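Local coordinates for protein profilin (Schizosaccharomyces pombe, PDB 3D9Y) that binds monomeric actin and shapes the actin cytoskeleton, holding back polymerization at high concentration and enhancing it at low, and is essential for cytokinesis in fission yeast, at residues 15-20 with 113-118; 78-83 with 89-94; 96-101 with 117-122. One frame throughout, in Å; residues are numbered along the deposited sequence.

Contact 1 (15-20 with 113-118)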
loop_
_atom_site.group_PDB
_atom_site.type_symbol
_atom_site.label_atom_id
_atom_site.label_comp_id
_atom_site.label_asym_id
_atom_site.label_seq_id
_atom_site.Cartn_x
_atom_site.Cartn_y
_atom_site.Cartn_z
ATOM N N GLY A 15 13.593 -2.722 7.442
ATOM C CA GLY A 15 13.335 -3.293 8.766
ATOM C C GLY A 15 12.077 -2.766 9.444
ATOM O O GLY A 15 11.737 -3.203 10.544
ATOM N N LYS A 16 11.367 -1.849 8.782
ATOM C CA LYS A 16 10.177 -1.208 9.350
ATOM C C LYS A 16 8.871 -1.689 8.699
ATOM O O LYS A 16 7.785 -1.476 9.243
ATOM C CB LYS A 16 10.266 0.316 9.192
ATOM C CG LYS A 16 11.586 0.969 9.630
ATOM C CD LYS A 16 11.731 1.111 11.118
ATOM C CE LYS A 16 12.972 1.963 11.449
ATOM N NZ LYS A 16 13.113 2.244 12.895
ATOM N N ILE A 17 8.986 -2.290 7.518
ATOM C CA ILE A 17 7.857 -2.743 6.727
ATOM C C ILE A 17 8.077 -4.214 6.477
ATOM O O ILE A 17 9.084 -4.579 5.894
ATOM C CB ILE A 17 7.795 -1.988 5.398
ATOM C CG1 ILE A 17 7.386 -0.534 5.667
ATOM C CG2 ILE A 17 6.826 -2.667 4.419
ATOM C CD1 ILE A 17 7.617 0.418 4.497
ATOM N N ASP A 18 7.146 -5.049 6.928
ATOM C CA ASP A 18 7.384 -6.499 6.964
ATOM C C ASP A 18 6.743 -7.266 5.799
ATOM O O ASP A 18 7.157 -8.394 5.499
ATOM C CB ASP A 18 7.015 -7.090 8.338
ATOM C CG ASP A 18 5.539 -6.993 8.656
ATOM O OD1 ASP A 18 4.839 -6.201 8.012
ATOM O OD2 ASP A 18 5.074 -7.718 9.561
ATOM N N ARG A 19 5.769 -6.650 5.125
ATOM C CA ARG A 19 5.211 -7.189 3.874
ATOM C C ARG A 19 4.908 -6.022 2.945
ATOM O O ARG A 19 4.623 -4.914 3.410
ATOM C CB ARG A 19 3.927 -8.009 4.107
ATOM C CG ARG A 19 3.841 -8.777 5.424
ATOM C CD ARG A 19 2.606 -9.676 5.463
ATOM N NE ARG A 19 2.863 -10.984 4.860
ATOM C CZ ARG A 19 1.927 -11.884 4.555
ATOM N NH1 ARG A 19 0.638 -11.650 4.790
ATOM N NH2 ARG A 19 2.286 -13.039 4.011
ATOM N N ALA A 20 4.973 -6.264 1.638
ATOM C CA ALA A 20 4.718 -5.198 0.665
ATOM C C ALA A 20 4.337 -5.717 -0.716
ATOM O O ALA A 20 4.618 -6.874 -1.074
ATOM C CB ALA A 20 5.921 -4.259 0.563
ATOM N N LYS A 113 6.022 7.483 6.219
ATOM C CA LYS A 113 7.090 8.350 5.698
ATOM C C LYS A 113 7.921 7.611 4.649
ATOM O O LYS A 113 8.197 8.141 3.576
ATOM C CB LYS A 113 7.986 8.858 6.833
ATOM C CG LYS A 113 7.354 9.996 7.640
ATOM C CD LYS A 113 7.994 10.164 9.027
ATOM C CE LYS A 113 7.183 11.094 9.916
ATOM N NZ LYS A 113 7.449 10.884 11.375
ATOM N N ILE A 114 8.272 6.361 4.942
ATOM C CA ILE A 114 9.046 5.549 3.998
ATOM C C ILE A 114 8.273 5.330 2.684
ATOM O O ILE A 114 8.803 5.552 1.592
ATOM C CB ILE A 114 9.421 4.187 4.639
ATOM C CG1 ILE A 114 10.462 4.404 5.734
ATOM C CG2 ILE A 114 9.950 3.177 3.588
ATOM C CD1 ILE A 114 10.550 3.304 6.734
ATOM N N THR A 115 7.013 4.923 2.804
ATOM C CA THR A 115 6.204 4.551 1.626
ATOM C C THR A 115 5.839 5.784 0.799
ATOM O O THR A 115 5.937 5.755 -0.433
ATOM C CB THR A 115 5.043 3.640 1.984
ATOM O OG1 THR A 115 5.370 2.599 2.829
ATOM C CG2 THR A 115 4.136 3.374 0.929
ATOM N N GLU A 116 5.494 6.879 1.470
ATOM C CA GLU A 116 5.221 8.151 0.766
ATOM C C GLU A 116 6.461 8.662 0.024
ATOM O O GLU A 116 6.356 9.206 -1.056
ATOM C CB GLU A 116 4.724 9.221 1.739
ATOM C CG GLU A 116 3.347 8.910 2.368
ATOM C CD GLU A 116 2.120 9.261 1.505
ATOM O OE1 GLU A 116 2.262 9.753 0.364
ATOM O OE2 GLU A 116 0.978 9.038 1.995
ATOM N N ALA A 117 7.628 8.506 0.635
ATOM C CA ALA A 117 8.883 8.959 0.031
ATOM C C ALA A 117 9.205 8.144 -1.209
ATOM O O ALA A 117 9.580 8.711 -2.246
ATOM C CB ALA A 117 10.008 8.874 1.044
ATOM N N LEU A 118 9.046 6.822 -1.130
ATOM C CA LEU A 118 9.267 5.965 -2.295
ATOM C C LEU A 118 8.285 6.325 -3.421
ATOM O O LEU A 118 8.643 6.308 -4.582
ATOM C CB LEU A 118 9.166 4.475 -1.931
ATOM C CG LEU A 118 9.689 3.483 -2.965
ATOM C CD1 LEU A 118 11.182 3.723 -3.276
ATOM C CD2 LEU A 118 9.434 2.042 -2.526
#

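Contact 2 (78-83 with 89-94)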
loop_
_atom_site.group_PDB
_atom_site.type_symbol
_atom_site.label_atom_id
_atom_site.label_comp_id
_atom_site.label_asym_id
_atom_site.label_seq_id
_atom_site.Cartn_x
_atom_site.Cartn_y
_atom_site.Cartn_z
ATOM N N SER A 78 -3.428 8.782 -0.705
ATOM C CA SER A 78 -3.021 8.023 0.479
ATOM C C SER A 78 -4.236 7.372 1.149
ATOM O O SER A 78 -5.227 8.056 1.421
ATOM C CB SER A 78 -2.328 8.966 1.469
ATOM O OG SER A 78 -1.210 9.614 0.888
ATOM N N ILE A 79 -4.162 6.054 1.360
ATOM C CA ILE A 79 -5.179 5.271 2.093
ATOM C C ILE A 79 -4.442 4.434 3.134
ATOM O O ILE A 79 -3.617 3.599 2.779
ATOM C CB ILE A 79 -5.966 4.351 1.155
ATOM C CG1 ILE A 79 -6.830 5.189 0.207
ATOM C CG2 ILE A 79 -6.854 3.366 1.968
ATOM C CD1 ILE A 79 -7.472 4.417 -0.909
ATOM N N TYR A 80 -4.690 4.716 4.409
ATOM C CA TYR A 80 -3.985 4.062 5.512
ATOM C C TYR A 80 -5.011 3.318 6.360
ATOM O O TYR A 80 -6.122 3.804 6.563
ATOM C CB TYR A 80 -3.300 5.043 6.452
ATOM C CG TYR A 80 -2.273 6.008 5.889
ATOM C CD1 TYR A 80 -1.765 5.894 4.593
ATOM C CD2 TYR A 80 -1.810 7.046 6.677
ATOM C CE1 TYR A 80 -0.811 6.802 4.100
ATOM C CE2 TYR A 80 -0.869 7.960 6.202
ATOM C CZ TYR A 80 -0.369 7.832 4.911
ATOM O OH TYR A 80 0.564 8.732 4.446
ATOM N N GLY A 81 -4.613 2.175 6.895
ATOM C CA GLY A 81 -5.484 1.403 7.782
ATOM C C GLY A 81 -4.741 0.825 8.967
ATOM O O GLY A 81 -3.497 0.791 8.996
ATOM N N LYS A 82 -5.510 0.364 9.950
ATOM C CA LYS A 82 -4.945 -0.275 11.119
ATOM C C LYS A 82 -5.756 -1.517 11.484
ATOM O O LYS A 82 -6.953 -1.598 11.202
ATOM C CB LYS A 82 -4.881 0.698 12.306
ATOM C CG LYS A 82 -6.198 1.104 12.893
ATOM C CD LYS A 82 -6.014 1.976 14.154
ATOM C CE LYS A 82 -7.274 2.028 14.988
ATOM N NZ LYS A 82 -7.301 3.184 15.937
ATOM N N LEU A 83 -5.073 -2.474 12.091
ATOM C CA LEU A 83 -5.701 -3.677 12.622
ATOM C C LEU A 83 -4.878 -4.048 13.833
ATOM O O LEU A 83 -3.711 -4.452 13.711
ATOM C CB LEU A 83 -5.704 -4.782 11.578
ATOM C CG LEU A 83 -6.648 -5.959 11.762
ATOM C CD1 LEU A 83 -8.100 -5.494 11.913
ATOM C CD2 LEU A 83 -6.487 -6.880 10.575
ATOM N N ILE A 89 -0.219 0.855 4.733
ATOM C CA ILE A 89 -0.038 2.162 4.082
ATOM C C ILE A 89 -0.085 1.955 2.572
ATOM O O ILE A 89 0.751 1.231 2.018
ATOM C CB ILE A 89 1.344 2.728 4.415
ATOM C CG1 ILE A 89 1.561 2.809 5.930
ATOM C CG2 ILE A 89 1.583 4.092 3.684
ATOM C CD1 ILE A 89 0.646 3.757 6.699
ATOM N N CYS A 90 -1.066 2.563 1.928
ATOM C CA CYS A 90 -1.240 2.480 0.484
ATOM C C CYS A 90 -1.073 3.873 -0.128
ATOM O O CYS A 90 -1.752 4.810 0.268
ATOM C CB CYS A 90 -2.618 1.947 0.147
ATOM S SG CYS A 90 -3.008 0.358 0.894
ATOM N N VAL A 91 -0.193 3.988 -1.120
ATOM C CA VAL A 91 0.125 5.286 -1.698
ATOM C C VAL A 91 0.166 5.170 -3.218
ATOM O O VAL A 91 0.890 4.336 -3.775
ATOM C CB VAL A 91 1.448 5.835 -1.167
ATOM C CG1 VAL A 91 1.675 7.257 -1.670
ATOM C CG2 VAL A 91 1.451 5.823 0.361
ATOM N N ALA A 92 -0.617 6.014 -3.882
ATOM C CA ALA A 92 -0.711 5.989 -5.342
ATOM C C ALA A 92 0.318 6.909 -6.005
ATOM O O ALA A 92 0.551 8.036 -5.558
ATOM C CB ALA A 92 -2.127 6.370 -5.770
ATOM N N THR A 93 0.937 6.411 -7.070
ATOM C CA THR A 93 1.816 7.213 -7.930
ATOM C C THR A 93 1.057 7.490 -9.229
ATOM O O THR A 93 -0.163 7.317 -9.280
ATOM C CB THR A 93 3.171 6.497 -8.198
ATOM O OG1 THR A 93 2.974 5.325 -9.003
ATOM C CG2 THR A 93 3.842 6.106 -6.902
ATOM N N LYS A 94 1.752 7.917 -10.282
ATOM C CA LYS A 94 1.090 8.166 -11.555
ATOM C C LYS A 94 0.531 6.871 -12.133
ATOM O O LYS A 94 -0.607 6.831 -12.598
ATOM C CB LYS A 94 2.053 8.821 -12.549
ATOM C CG LYS A 94 1.370 9.369 -13.790
ATOM C CD LYS A 94 2.349 10.043 -14.741
ATOM C CE LYS A 94 3.118 9.031 -15.583
ATOM N NZ LYS A 94 4.032 9.675 -16.576
#

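Contact 3 (96-101 with 117-122)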
loop_
_atom_site.group_PDB
_atom_site.type_symbol
_atom_site.label_atom_id
_atom_site.label_comp_id
_atom_site.label_asym_id
_atom_site.label_seq_id
_atom_site.Cartn_x
_atom_site.Cartn_y
_atom_site.Cartn_z
ATOM N N CYS A 96 1.146 3.538 -10.470
ATOM C CA CYS A 96 1.068 2.436 -9.500
ATOM C C CYS A 96 0.528 2.816 -8.117
ATOM O O CYS A 96 0.281 3.997 -7.815
ATOM C CB CYS A 96 2.429 1.740 -9.351
ATOM S SG CYS A 96 3.809 2.521 -10.245
ATOM N N ILE A 97 0.308 1.780 -7.310
ATOM C CA ILE A 97 0.011 1.913 -5.890
ATOM C C ILE A 97 1.007 1.067 -5.093
ATOM O O ILE A 97 1.131 -0.130 -5.331
ATOM C CB ILE A 97 -1.406 1.418 -5.545
ATOM C CG1 ILE A 97 -2.467 2.159 -6.365
ATOM C CG2 ILE A 97 -1.667 1.561 -4.049
ATOM C CD1 ILE A 97 -3.774 1.395 -6.502
ATOM N N LEU A 98 1.701 1.699 -4.149
ATOM C CA LEU A 98 2.571 0.991 -3.217
ATOM C C LEU A 98 1.724 0.555 -2.018
ATOM O O LEU A 98 0.929 1.339 -1.516
ATOM C CB LEU A 98 3.686 1.914 -2.743
ATOM C CG LEU A 98 4.544 2.590 -3.815
ATOM C CD1 LEU A 98 5.657 3.383 -3.164
ATOM C CD2 LEU A 98 5.108 1.584 -4.780
ATOM N N VAL A 99 1.873 -0.699 -1.613
ATOM C CA VAL A 99 1.183 -1.253 -0.457
ATOM C C VAL A 99 2.223 -1.756 0.559
ATOM O O VAL A 99 2.965 -2.698 0.265
ATOM C CB VAL A 99 0.285 -2.409 -0.890
ATOM C CG1 VAL A 99 -0.464 -2.992 0.283
ATOM C CG2 VAL A 99 -0.698 -1.948 -1.971
ATOM N N SER A 100 2.237 -1.154 1.749
ATOM C CA SER A 100 3.183 -1.507 2.832
ATOM C C SER A 100 2.471 -1.926 4.124
ATOM O O SER A 100 1.679 -1.168 4.648
ATOM C CB SER A 100 4.076 -0.295 3.142
ATOM O OG SER A 100 4.998 -0.040 2.086
ATOM N N HIS A 101 2.764 -3.124 4.625
ATOM C CA HIS A 101 2.303 -3.582 5.942
ATOM C C HIS A 101 3.413 -3.342 6.969
ATOM O O HIS A 101 4.587 -3.585 6.668
ATOM C CB HIS A 101 1.959 -5.084 5.876
ATOM C CG HIS A 101 1.399 -5.645 7.146
ATOM N ND1 HIS A 101 0.052 -5.889 7.325
ATOM C CD2 HIS A 101 2.006 -6.040 8.291
ATOM C CE1 HIS A 101 -0.145 -6.398 8.527
ATOM N NE2 HIS A 101 1.024 -6.496 9.135
ATOM N N ALA A 117 7.628 8.506 0.635
ATOM C CA ALA A 117 8.883 8.959 0.031
ATOM C C ALA A 117 9.205 8.144 -1.209
ATOM O O ALA A 117 9.580 8.711 -2.246
ATOM C CB ALA A 117 10.008 8.874 1.044
ATOM N N LEU A 118 9.046 6.822 -1.130
ATOM C CA LEU A 118 9.267 5.965 -2.295
ATOM C C LEU A 118 8.285 6.325 -3.421
ATOM O O LEU A 118 8.643 6.308 -4.582
ATOM C CB LEU A 118 9.166 4.475 -1.931
ATOM C CG LEU A 118 9.689 3.483 -2.965
ATOM C CD1 LEU A 118 11.182 3.723 -3.276
ATOM C CD2 LEU A 118 9.434 2.042 -2.526
ATOM N N ALA A 119 7.048 6.646 -3.061
ATOM C CA ALA A 119 6.047 7.102 -4.038
ATOM C C ALA A 119 6.456 8.412 -4.723
ATOM O O ALA A 119 6.390 8.525 -5.946
ATOM C CB ALA A 119 4.699 7.251 -3.361
ATOM N N ASP A 120 6.887 9.387 -3.921
ATOM C CA ASP A 120 7.366 10.675 -4.426
ATOM C C ASP A 120 8.543 10.504 -5.366
ATOM O O ASP A 120 8.618 11.172 -6.390
ATOM C CB ASP A 120 7.773 11.587 -3.270
ATOM C CG ASP A 120 6.592 12.189 -2.549
ATOM O OD1 ASP A 120 5.480 12.218 -3.128
ATOM O OD2 ASP A 120 6.778 12.658 -1.400
ATOM N N TYR A 121 9.475 9.633 -4.984
ATOM C CA TYR A 121 10.600 9.248 -5.864
ATOM C C TYR A 121 10.088 8.734 -7.203
ATOM O O TYR A 121 10.453 9.248 -8.254
ATOM C CB TYR A 121 11.466 8.191 -5.193
ATOM C CG TYR A 121 12.564 7.609 -6.049
ATOM C CD1 TYR A 121 13.762 8.291 -6.247
ATOM C CD2 TYR A 121 12.435 6.351 -6.634
ATOM C CE1 TYR A 121 14.785 7.742 -7.015
ATOM C CE2 TYR A 121 13.444 5.800 -7.399
ATOM C CZ TYR A 121 14.632 6.492 -7.581
ATOM O OH TYR A 121 15.648 5.944 -8.338
ATOM N N LEU A 122 9.215 7.735 -7.155
ATOM C CA LEU A 122 8.668 7.157 -8.364
ATOM C C LEU A 122 7.913 8.194 -9.204
ATOM O O LEU A 122 8.015 8.170 -10.429
ATOM C CB LEU A 122 7.787 5.947 -8.052
ATOM C CG LEU A 122 8.546 4.701 -7.583
ATOM C CD1 LEU A 122 7.580 3.680 -7.015
ATOM C CD2 LEU A 122 9.369 4.091 -8.711
#

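Contact 1 (15-20 with 113-118)
Ile-114 and Thr-115, consecutive residues of helix 108-125, meet Lys-16 and Ile-17 in the loop that follows the N-terminal helix. In the profilin fold the two terminal helices lie together on one face of a central antiparallel sheet. Segment 15-20 leads from the first helix through a loop into strand 19-24, so this contact fastens that turning point to the side of the C-terminal helix.

Ile-114 comes first along the helix and uses two branches. Its CD1 lies against the base of Lys-16, 3.9 Å from Lys-16 CG and equally near CB, with the two side chains crossing at about a right angle. Lys-16 is bent at its second torsion (chi2 -77°), which turns the rest of the chain away from 113-118; NZ ends in a salt bridge with Glu-110, one turn before Ile-114 on the same helix. The lysine therefore gives its methylenes to the isoleucine and its charge to the acid. The other branch of Ile-114, CG2, packs 3.7 Å from Ile-17 CD1 as the two isoleucines slide past each other in opposite directions.

Thr-115 faces inward from the next position. Its OG1 stands beside its own backbone N (chi1 -46°), where it hydrogen-bonds both Ala-111 O, four residues back, and Ser-100 OG on strand 96-102. These two partners satisfy the buried hydroxyl; from the loop it meets a methyl group of Ile-17, whose other neighbours include Leu-11 of helix 3-12 and Ser-100. That methyl, CD1 at the end of an extended chain, lies 3.5 Å from Thr-115 OG1.

Contact 2 (78-83 with 89-94)
Tyr-80 and Ile-89 each set CG or CG1 beside the backbone N, at chi1 -58° for the tyrosine and -55° for the isoleucine, and a second bend in Ile-89 (chi2 -64°) folds its CD1 over the tyrosine ring. CD1 stands 4.0 Å from the centroid of the Tyr-80 ring, close to the ring normal but shifted toward the rim, a CH-pi contact. The branch methyl also joins in, with Ile-89 CG2 3.6 Å from Tyr-80 CE1. Val-91 CG2 comes near the plane of the ring instead, at its edge, 4.5 Å from Tyr-80 CE1.

These residues belong to the antiparallel beta hairpin formed by strands 78-83 and 86-92. Tyr-80 with Ile-89 and Ser-78 with Val-91 are non-hydrogen-bonded pairs whose side chains share the face under helix 108-125. From that helix Glu-116 OE2 hydrogen-bonds Ser-78 OG and Tyr-80 OH. A leucine in place of Tyr-80 would probably leave Glu-116 without one of these two partners and strip Ile-89 CD1 of the ring face it lies on.

Between the two pairs sits Ile-79 with Cys-90, a hydrogen-bonded pair. Ile-79 N reaches Cys-90 O at 2.9 Å in a nearly straight bond, whereas the return bond from Cys-90 N to Ile-79 O, also 2.9 Å, is clearly bent at the hydrogen. Cys-90 O takes a CA-H...O contact from Ser-78 CA as well, at 3.5 Å. The side chains of Ile-79 and Cys-90 point to the other face of the sheet, toward Phe-51 of helix 41-52, and between themselves they touch at CB to CB, 4.2 Å apart.

Contact 3 (96-101 with 117-122)
Leu-98 of strand 96-102 reaches across to Leu-118, Ala-119 and Leu-122 of helix 108-125. Strand and helix run nearly antiparallel: the axes of these short segments lie 160° apart and 9.4 Å from each other at closest, and in the profilin fold this packs the C-terminal helix on a middle strand of the sheet.

Contacts between apolar side chains divide between the two methyls of Leu-98. CD1 lies 3.9 Å from Leu-118 CB and 4.0 Å from Ala-119 CB, while CD2 meets Leu-122 CD1 at 3.9 Å. Leu-118 and Leu-122 stand one helical turn apart. In Leu-98 a chi2 of -176° sets CD1 anti to CA, so this methyl reaches toward Ala-119 while CD2 turns off toward Leu-122. Leu-118 also touches Leu-11 and Tyr-6 of helix 3-12, and Leu-122 touches Tyr-6.

Contacts with the helix backbone come next. Leu-98 CD1 sits 3.5 Å from Ala-119 N, an approach probably eased by the small alanine side chain.

Hydrogen bonds run within each element or to its neighbours. Leu-122 N bonds Leu-118 O along the helix, and Leu-98 pairs through its backbone with Val-91 on the adjoining strand.

With the backbone bonds named running inside the helix or to a neighbouring strand, what joins strand and helix is apolar packing, largely buried and centred on Leu-98.

Contacts 2 and 3 are buried, whereas contact 1 is only partly so, with its lysine nearer the surface. Contacts 1 and 3 use successive parts of helix 108-125, sharing Ala-117 and Leu-118, and set it against the loop before strand 19-24 and against strand 96-102, that strand's neighbour in the sheet. Both work by apolar packing. Contact 2 lies within the sheet and adds backbone hydrogen bonds; it is nested inside the chain loop that contact 1 closes. Strand 86-92 ties it to contact 3 through backbone bonds to 96-102, and Val-91 CG1 packs 3.5 Å from Ala-119 CB, so helix 108-125 also covers one face of contact 2, while helix 41-52 lies on the other.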